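Local coordinates for protein afamin (Homo sapiens, PDB 6FAK) that carries hydrophobic molecules in body fluids, binding vitamin E and keeping lipidated Wnt proteins soluble and active, at residues A[402-405]-A[406-409]; A[546-549]-A[550-554]; A[48-51]-A[52-56]; A[19-22]-A[23-26]. All coordinates share one frame; numbering follows the deposited sequence.

Contact 1. Residues A[402-405]-A[406-409]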
# COMPACT_ATOMS: atom_id res chain seq x y z
N GLY A 402 8.68 -23.45 -0.37
CA GLY A 402 8.50 -22.61 -1.56
C GLY A 402 7.37 -21.63 -1.42
O GLY A 402 6.68 -21.59 -0.40
N LYS A 403 7.19 -20.81 -2.43
CA LYS A 403 6.25 -19.70 -2.39
C LYS A 403 4.77 -20.13 -2.20
O LYS A 403 4.05 -19.63 -1.30
CB LYS A 403 6.40 -18.89 -3.66
CG LYS A 403 5.41 -17.76 -3.79
CD LYS A 403 5.30 -17.24 -5.22
CE LYS A 403 4.46 -15.97 -5.23
NZ LYS A 403 3.33 -16.05 -6.17
N ASP A 404 4.35 -21.05 -3.05
CA ASP A 404 3.00 -21.58 -3.06
C ASP A 404 2.65 -22.29 -1.75
O ASP A 404 1.60 -22.02 -1.15
CB ASP A 404 2.81 -22.55 -4.23
CG ASP A 404 2.86 -21.88 -5.59
OD1 ASP A 404 2.79 -20.67 -5.71
OD2 ASP A 404 2.87 -22.62 -6.58
N GLY A 405 3.56 -23.15 -1.29
CA GLY A 405 3.38 -23.91 -0.04
C GLY A 405 3.24 -23.03 1.19
O GLY A 405 2.37 -23.25 2.05
N LEU A 406 4.06 -21.99 1.27
CA LEU A 406 3.95 -21.03 2.34
C LEU A 406 2.66 -20.23 2.22
O LEU A 406 2.06 -19.94 3.22
CB LEU A 406 5.14 -20.03 2.37
CG LEU A 406 5.19 -19.10 3.61
CD1 LEU A 406 5.09 -19.83 4.95
CD2 LEU A 406 6.44 -18.24 3.59
N LYS A 407 2.30 -19.84 0.99
CA LYS A 407 1.07 -19.09 0.73
C LYS A 407 -0.16 -19.84 1.29
O LYS A 407 -0.99 -19.22 1.95
CB LYS A 407 0.91 -18.77 -0.75
CG LYS A 407 -0.30 -17.91 -1.08
CD LYS A 407 -0.35 -17.37 -2.49
CE LYS A 407 -0.07 -18.37 -3.62
NZ LYS A 407 -0.64 -19.73 -3.46
N TYR A 408 -0.22 -21.15 1.07
CA TYR A 408 -1.36 -21.96 1.52
C TYR A 408 -1.50 -21.95 3.03
O TYR A 408 -2.63 -21.87 3.56
CB TYR A 408 -1.23 -23.39 0.94
CG TYR A 408 -1.15 -23.45 -0.57
CD1 TYR A 408 -1.89 -22.57 -1.37
CD2 TYR A 408 -0.34 -24.39 -1.20
CE1 TYR A 408 -1.84 -22.64 -2.74
CE2 TYR A 408 -0.26 -24.46 -2.58
CZ TYR A 408 -1.01 -23.60 -3.34
OH TYR A 408 -0.92 -23.62 -4.69
N HIS A 409 -0.37 -21.94 3.74
CA HIS A 409 -0.37 -21.83 5.20
C HIS A 409 -0.95 -20.46 5.66
O HIS A 409 -1.78 -20.42 6.62
CB HIS A 409 1.02 -22.07 5.81
CG HIS A 409 1.48 -23.50 5.74
ND1 HIS A 409 2.14 -24.12 6.78
CD2 HIS A 409 1.33 -24.45 4.78
CE1 HIS A 409 2.40 -25.37 6.46
NE2 HIS A 409 1.92 -25.60 5.25
O HOH W 1 1.44 -25.21 -5.69
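Asp404 and Tyr408, one helical turn apart, are joined through water, backbone and ring. The polar link is a water that donates to Asp404 OD2 at 3.1 Å and lies 3.0 Å from Tyr408 OH, so carboxylate and phenol share one solvent molecule. A short acid and a long phenol suit this bridge, since both ends reach past the backbone to the same water. The backbone adds the bonds of an alpha-helix: Leu406 N donates to Gly402 O, Lys407 N to Lys403 O and Tyr408 N to Asp404 O, while His409 N to Gly405 O is weak at 3.5 Å.

Packing centres on the tyrosine ring. With CG anti to its own carbonyl carbon (chi1 -58°), the ring folds back along the helix, and Asp404 O lies over one face, 3.0 Å above its plane and nearer the rim. These residues lie in the third albumin domain, on the long helix 376-417, which is kinked here, the N atoms of Lys403 and Asp404 lacking bonds to the preceding turn. Gly402 has a positive phi of 74°, a conformation that glycine adopts readily.

Charge forms the third group. Lys407 bends at its last two torsions, bringing NZ to 4.2 Å from Asp404 OD1, beyond a salt bridge. Lys407 NZ forms its salt bridge with Asp527 of helix 521-536, and Lys403 NZ with Glu431 of a different neighbour, helix 423-440. Leu406, the apolar member, packs against Phe437 and Phe398.

Contact 2. Residues A[546-549]-A[550-554]; sequences QSLF and TNFAN
Leu548 places CG anti to its backbone N (chi1 -176°), whereas Phe552 has CG beside the N (chi1 -85°), and these two different torsions let the side chains lie together a turn apart. They lie side by side, pointing the same way, with Leu548 CD1 4.0 Å from Phe552 CE2. Phe552 CD2 also comes to 3.4 Å from Leu548 O, the carbonyl that accepts the nearly straight bond from Phe552 N (174°).

Thr550 makes the polar counterpart. Its OG1 donates back to Ser547 O at 2.9 Å. That oxygen also accepts from Asn551 N at 3.0 Å, both donors arriving from the same face of the carbonyl plane. A threonine can thus satisfy its hydroxyl on its own helix, while its methyl CG2 meets Gln546 NE2 at 3.5 Å, the glutamine chain bending to cross it at about a right angle.

The residues belong to helix 542-560 of the third albumin domain, an amphipathic helix whose buried aromatics face inward. Phe549 packs edge-to-face with Tyr408 and touches helix 521-536, where Phe529 makes an edge-to-face pair with Phe552; Pro574 and Ile576 also touch Phe552. An alanine in place of Phe552 would probably leave Leu548 and Phe529 without their aromatic mate and open a gap beside Pro574 and Ile576. Ala553, by contrast, brings only its methyl, 3.5 Å from Phe549 O.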
# COMPACT_ATOMS: atom_id res chain seq x y z
N GLN A 546 -5.02 -28.53 5.74
CA GLN A 546 -3.85 -28.70 4.88
C GLN A 546 -3.87 -30.12 4.25
O GLN A 546 -3.62 -30.30 3.03
CB GLN A 546 -2.60 -28.49 5.70
CG GLN A 546 -1.28 -28.70 4.98
CD GLN A 546 -1.00 -27.64 3.91
OE1 GLN A 546 -1.24 -26.43 4.11
NE2 GLN A 546 -0.44 -28.08 2.79
N SER A 547 -4.21 -31.13 5.05
CA SER A 547 -4.28 -32.49 4.54
C SER A 547 -5.34 -32.66 3.46
O SER A 547 -5.07 -33.23 2.40
CB SER A 547 -4.52 -33.46 5.67
OG SER A 547 -3.39 -33.51 6.57
N LEU A 548 -6.54 -32.14 3.70
CA LEU A 548 -7.59 -32.20 2.74
C LEU A 548 -7.26 -31.47 1.45
O LEU A 548 -7.56 -31.94 0.35
CB LEU A 548 -8.89 -31.69 3.35
CG LEU A 548 -10.17 -31.74 2.53
CD1 LEU A 548 -10.48 -33.18 2.11
CD2 LEU A 548 -11.30 -31.17 3.38
N PHE A 549 -6.70 -30.29 1.59
CA PHE A 549 -6.26 -29.52 0.44
C PHE A 549 -5.22 -30.28 -0.39
O PHE A 549 -5.30 -30.26 -1.63
CB PHE A 549 -5.67 -28.19 0.90
CG PHE A 549 -5.15 -27.38 -0.23
CD1 PHE A 549 -6.02 -26.82 -1.15
CD2 PHE A 549 -3.79 -27.20 -0.39
CE1 PHE A 549 -5.56 -26.05 -2.21
CE2 PHE A 549 -3.32 -26.41 -1.44
CZ PHE A 549 -4.21 -25.86 -2.36
N THR A 550 -4.24 -30.90 0.26
CA THR A 550 -3.25 -31.65 -0.48
C THR A 550 -3.86 -32.90 -1.13
O THR A 550 -3.36 -33.31 -2.15
CB THR A 550 -2.02 -32.12 0.32
OG1 THR A 550 -2.42 -33.13 1.29
CG2 THR A 550 -1.37 -30.93 0.96
N ASN A 551 -4.91 -33.47 -0.55
CA ASN A 551 -5.66 -34.57 -1.21
C ASN A 551 -6.26 -34.08 -2.57
O ASN A 551 -6.00 -34.65 -3.64
CB ASN A 551 -6.74 -35.05 -0.26
CG ASN A 551 -7.37 -36.38 -0.66
OD1 ASN A 551 -7.38 -36.76 -1.82
ND2 ASN A 551 -7.94 -37.05 0.29
N PHE A 552 -7.02 -32.98 -2.52
CA PHE A 552 -7.58 -32.35 -3.70
C PHE A 552 -6.49 -32.01 -4.72
O PHE A 552 -6.67 -32.26 -5.92
CB PHE A 552 -8.35 -31.08 -3.33
CG PHE A 552 -9.76 -31.30 -2.93
CD1 PHE A 552 -10.73 -31.56 -3.87
CD2 PHE A 552 -10.15 -31.11 -1.61
CE1 PHE A 552 -12.07 -31.68 -3.51
CE2 PHE A 552 -11.48 -31.25 -1.22
CZ PHE A 552 -12.45 -31.53 -2.18
N ALA A 553 -5.35 -31.50 -4.25
CA ALA A 553 -4.23 -31.12 -5.12
C ALA A 553 -3.64 -32.32 -5.86
O ALA A 553 -3.36 -32.25 -7.07
CB ALA A 553 -3.12 -30.42 -4.35
N ASN A 554 -3.41 -33.40 -5.12
CA ASN A 554 -2.94 -34.63 -5.71
C ASN A 554 -3.94 -35.14 -6.78
O ASN A 554 -3.54 -35.47 -7.86
CB ASN A 554 -2.69 -35.67 -4.62
CG ASN A 554 -2.06 -36.93 -5.17
OD1 ASN A 554 -1.06 -36.88 -5.85
ND2 ASN A 554 -2.61 -38.05 -4.84

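Contact 3. Residues A[48-51]-A[52-56]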
# COMPACT_ATOMS: atom_id res chain seq x y z
N ASP A 48 -14.15 22.01 -18.45
CA ASP A 48 -14.31 22.96 -17.32
C ASP A 48 -13.02 23.39 -16.64
O ASP A 48 -12.88 24.57 -16.30
CB ASP A 48 -15.24 22.39 -16.25
CG ASP A 48 -16.67 22.27 -16.71
OD1 ASP A 48 -17.00 22.74 -17.82
OD2 ASP A 48 -17.49 21.71 -15.94
N MET A 49 -12.09 22.47 -16.42
CA MET A 49 -10.82 22.82 -15.77
C MET A 49 -9.81 23.53 -16.70
O MET A 49 -9.08 24.43 -16.25
CB MET A 49 -10.18 21.57 -15.15
CG MET A 49 -11.02 20.93 -14.06
SD MET A 49 -11.27 21.97 -12.60
CE MET A 49 -9.57 22.24 -12.10
N VAL A 50 -9.76 23.15 -17.98
CA VAL A 50 -9.02 23.90 -18.97
C VAL A 50 -9.52 25.36 -18.95
O VAL A 50 -8.72 26.29 -18.79
CB VAL A 50 -9.14 23.28 -20.39
CG1 VAL A 50 -8.67 24.26 -21.47
CG2 VAL A 50 -8.36 21.98 -20.47
N GLU A 51 -10.83 25.55 -19.04
CA GLU A 51 -11.40 26.91 -19.02
C GLU A 51 -11.00 27.68 -17.75
O GLU A 51 -10.56 28.82 -17.84
CB GLU A 51 -12.92 26.89 -19.24
CG GLU A 51 -13.29 26.48 -20.67
CD GLU A 51 -14.78 26.30 -20.89
OE1 GLU A 51 -15.53 27.27 -20.66
OE2 GLU A 51 -15.19 25.20 -21.31
N TYR A 52 -11.09 27.03 -16.58
CA TYR A 52 -10.71 27.68 -15.30
C TYR A 52 -9.24 28.10 -15.29
O TYR A 52 -8.90 29.21 -14.82
CB TYR A 52 -11.02 26.78 -14.08
CG TYR A 52 -10.23 27.10 -12.81
CD1 TYR A 52 -10.72 27.99 -11.86
CD2 TYR A 52 -9.02 26.49 -12.56
CE1 TYR A 52 -10.01 28.26 -10.70
CE2 TYR A 52 -8.30 26.76 -11.42
CZ TYR A 52 -8.80 27.64 -10.49
OH TYR A 52 -8.05 27.87 -9.36
N LYS A 53 -8.39 27.20 -15.79
CA LYS A 53 -6.96 27.45 -16.00
C LYS A 53 -6.72 28.67 -16.90
O LYS A 53 -5.93 29.54 -16.52
CB LYS A 53 -6.29 26.21 -16.59
CG LYS A 53 -4.77 26.20 -16.50
CD LYS A 53 -4.09 26.70 -17.77
CE LYS A 53 -3.78 25.57 -18.74
NZ LYS A 53 -5.01 24.95 -19.29
N ASP A 54 -7.42 28.76 -18.04
CA ASP A 54 -7.30 29.92 -18.96
C ASP A 54 -7.76 31.23 -18.30
O ASP A 54 -7.12 32.26 -18.49
CB ASP A 54 -8.11 29.73 -20.27
CG ASP A 54 -7.60 28.58 -21.14
OD1 ASP A 54 -6.39 28.25 -21.12
OD2 ASP A 54 -8.42 27.98 -21.87
N ARG A 55 -8.87 31.16 -17.55
CA ARG A 55 -9.45 32.32 -16.86
C ARG A 55 -8.52 32.88 -15.79
O ARG A 55 -8.34 34.11 -15.69
CB ARG A 55 -10.83 32.01 -16.24
CG ARG A 55 -12.03 32.30 -17.14
CD ARG A 55 -12.42 31.10 -17.99
NE ARG A 55 -13.12 31.47 -19.23
CZ ARG A 55 -12.59 31.53 -20.45
NH1 ARG A 55 -11.30 31.25 -20.66
NH2 ARG A 55 -13.34 31.88 -21.49
N CYS A 56 -7.93 32.00 -15.00
CA CYS A 56 -6.98 32.43 -13.98
C CYS A 56 -5.70 33.04 -14.57
O CYS A 56 -5.11 33.94 -13.97
CB CYS A 56 -6.66 31.28 -13.01
SG CYS A 56 -8.04 30.97 -11.89
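Met49 and Tyr52 meet on the packed side of helix 39-58, in the first albumin domain, with Met49 CE 4.3 Å from Tyr52 CD2. The methionine, bent at every torsion, is buried against Thr26 of helix 22-33 and Lys76 of helix 69-78. Tyr52 has CG anti to the backbone N (chi1 159°), which carries the ring toward Val72 and lets OH bond to Glu64 O. One ring face is covered near its rim by Cys56 SG, 3.5 Å above the plane, and this sulfur is bonded to Cys65. A flexible thioether and a large ring with a polar end suit this crowded side. Val50 and Lys53 rest on Ile22 of helix 22-33, Lys53 CB lying 3.3 Å from Val50 O.

Asp54, Glu51 and Arg55 make the looser side. Asp54 lies alongside Val50, OD2 3.7 Å from CG1. An alanine in place of Asp54 removes the carboxylate and would probably leave Val50 CG1 without its neighbour on this side and the helix surface short of one negative charge. Arg55 curls back tightly over Glu51 O, and the placement of this exposed side chain is doubtful.

The chemistry is therefore divided: apolar contact and a disulfide fix the inner side, whereas the exposed charges of Glu51 and Arg55, not in contact as modelled, probably influence each other only weakly, through space.

Contact 4. Residues A[19-22]-A[23-26]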
# COMPACT_ATOMS: atom_id res chain seq x y z
N GLU A 19 -0.23 23.03 -15.44
CA GLU A 19 -0.96 23.65 -16.57
C GLU A 19 -0.88 22.77 -17.81
O GLU A 19 -1.90 22.50 -18.45
CB GLU A 19 -0.37 25.02 -16.91
CG GLU A 19 -0.73 26.15 -15.96
CD GLU A 19 -0.11 27.48 -16.37
OE1 GLU A 19 0.76 27.50 -17.28
OE2 GLU A 19 -0.50 28.52 -15.79
N ASP A 20 0.33 22.34 -18.15
CA ASP A 20 0.58 21.42 -19.25
C ASP A 20 -0.17 20.10 -19.16
O ASP A 20 -0.67 19.64 -20.17
CB ASP A 20 2.07 21.10 -19.38
CG ASP A 20 2.86 22.19 -20.11
OD1 ASP A 20 2.26 23.25 -20.44
OD2 ASP A 20 4.07 21.98 -20.35
N ASN A 21 -0.23 19.50 -17.96
CA ASN A 21 -0.84 18.16 -17.76
C ASN A 21 -2.28 18.19 -17.17
O ASN A 21 -2.75 17.19 -16.66
CB ASN A 21 0.10 17.30 -16.91
CG ASN A 21 1.42 17.02 -17.61
OD1 ASN A 21 1.49 16.19 -18.53
ND2 ASN A 21 2.48 17.71 -17.19
N ILE A 22 -2.95 19.33 -17.28
CA ILE A 22 -4.25 19.57 -16.67
C ILE A 22 -5.34 18.55 -17.06
O ILE A 22 -6.22 18.23 -16.24
CB ILE A 22 -4.72 21.01 -17.00
CG1 ILE A 22 -5.88 21.45 -16.09
CG2 ILE A 22 -5.10 21.13 -18.47
CD1 ILE A 22 -5.52 21.54 -14.63
N GLU A 23 -5.27 18.05 -18.29
CA GLU A 23 -6.18 17.05 -18.78
C GLU A 23 -5.98 15.74 -17.99
O GLU A 23 -6.93 15.20 -17.42
CB GLU A 23 -6.02 16.85 -20.31
CG GLU A 23 -6.80 15.67 -20.89
CD GLU A 23 -6.83 15.65 -22.42
OE1 GLU A 23 -5.83 15.23 -23.05
OE2 GLU A 23 -7.88 16.01 -23.00
N TYR A 24 -4.74 15.29 -17.92
CA TYR A 24 -4.39 14.07 -17.21
C TYR A 24 -4.70 14.12 -15.69
O TYR A 24 -5.21 13.17 -15.11
CB TYR A 24 -2.90 13.73 -17.43
CG TYR A 24 -2.51 13.65 -18.90
CD1 TYR A 24 -3.06 12.67 -19.73
CD2 TYR A 24 -1.62 14.58 -19.46
CE1 TYR A 24 -2.72 12.62 -21.09
CE2 TYR A 24 -1.26 14.51 -20.80
CZ TYR A 24 -1.81 13.53 -21.61
OH TYR A 24 -1.46 13.47 -22.95
N ILE A 25 -4.34 15.23 -15.09
CA ILE A 25 -4.59 15.55 -13.69
C ILE A 25 -6.08 15.51 -13.36
O ILE A 25 -6.49 14.95 -12.31
CB ILE A 25 -3.99 16.94 -13.37
CG1 ILE A 25 -2.45 16.84 -13.36
CG2 ILE A 25 -4.50 17.52 -12.08
CD1 ILE A 25 -1.80 18.21 -13.30
N THR A 26 -6.89 16.11 -14.21
CA THR A 26 -8.32 16.17 -13.98
C THR A 26 -8.99 14.77 -14.02
O THR A 26 -9.88 14.46 -13.21
CB THR A 26 -8.99 17.11 -15.02
OG1 THR A 26 -8.46 18.44 -14.86
CG2 THR A 26 -10.47 17.18 -14.79
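Asn21 leaves helical phi/psi, and its carbonyl then accepts a nearly straight bond from Ile25 N (3.0 Å, 176°) as the next helix starts. This is a helix-to-helix junction in the first albumin domain: helix 13-20 ends, Asn21 takes the N-cap position, and helix 22-33 follows.

The asparagine makes no capping bond with its side chain. Its ND2 is hydrogen-bonded to Phe17 O, while OD1 approaches Tyr24 CD2 at 3.6 Å, the amide and ring planes standing 42° apart. A small polar amide suits the junction because it can bond back to the helix that ends here and still lie against the aromatic ring. Tyr24 continues onto helix 134-148, where it touches Leu138 and Leu142, and Glu23 OE1 accepts a hydrogen bond from Asn139 ND2 of the same helix.

Ile25 folds CG1 beside its own backbone N (chi1 -71°), laying that carbon 3.3 Å from Asn21 O and placing the branched chain against Val253, Val254 and Ile257 of helix 253-268. Thr26 is buried, and its hydroxyl finds a partner within the helix: Ile22 O accepts from Thr26 N at 3.0 Å, above the carbonyl plane, and from Thr26 OG1 at 2.6 Å.

Overall arrangement
The four contacts form two pairs at opposite sides of the chain's centre. Contacts 1 and 2 belong to the third albumin domain, their centres about 13 Å apart; they meet where Tyr408 CD2 lies 3.6 Å from Phe549 CE2 and His409 CD2 lies 3.3 Å from Gln546 OE1. Contacts 3 and 4 belong to the first domain, with centres about 11 Å apart; helix 22-33, which contact 4 begins, and helix 39-58 of contact 3 follow each other in the chain and touch through Met49 CB and Thr26 OG1 (3.6 Å). Between the pairs, contacts 1 and 4 have nearest atoms about 32 Å apart. Contact 4 touches helix 253-268, within the hydrophobic-ligand pocket region 194-298, though this does not establish that it lines the cavity.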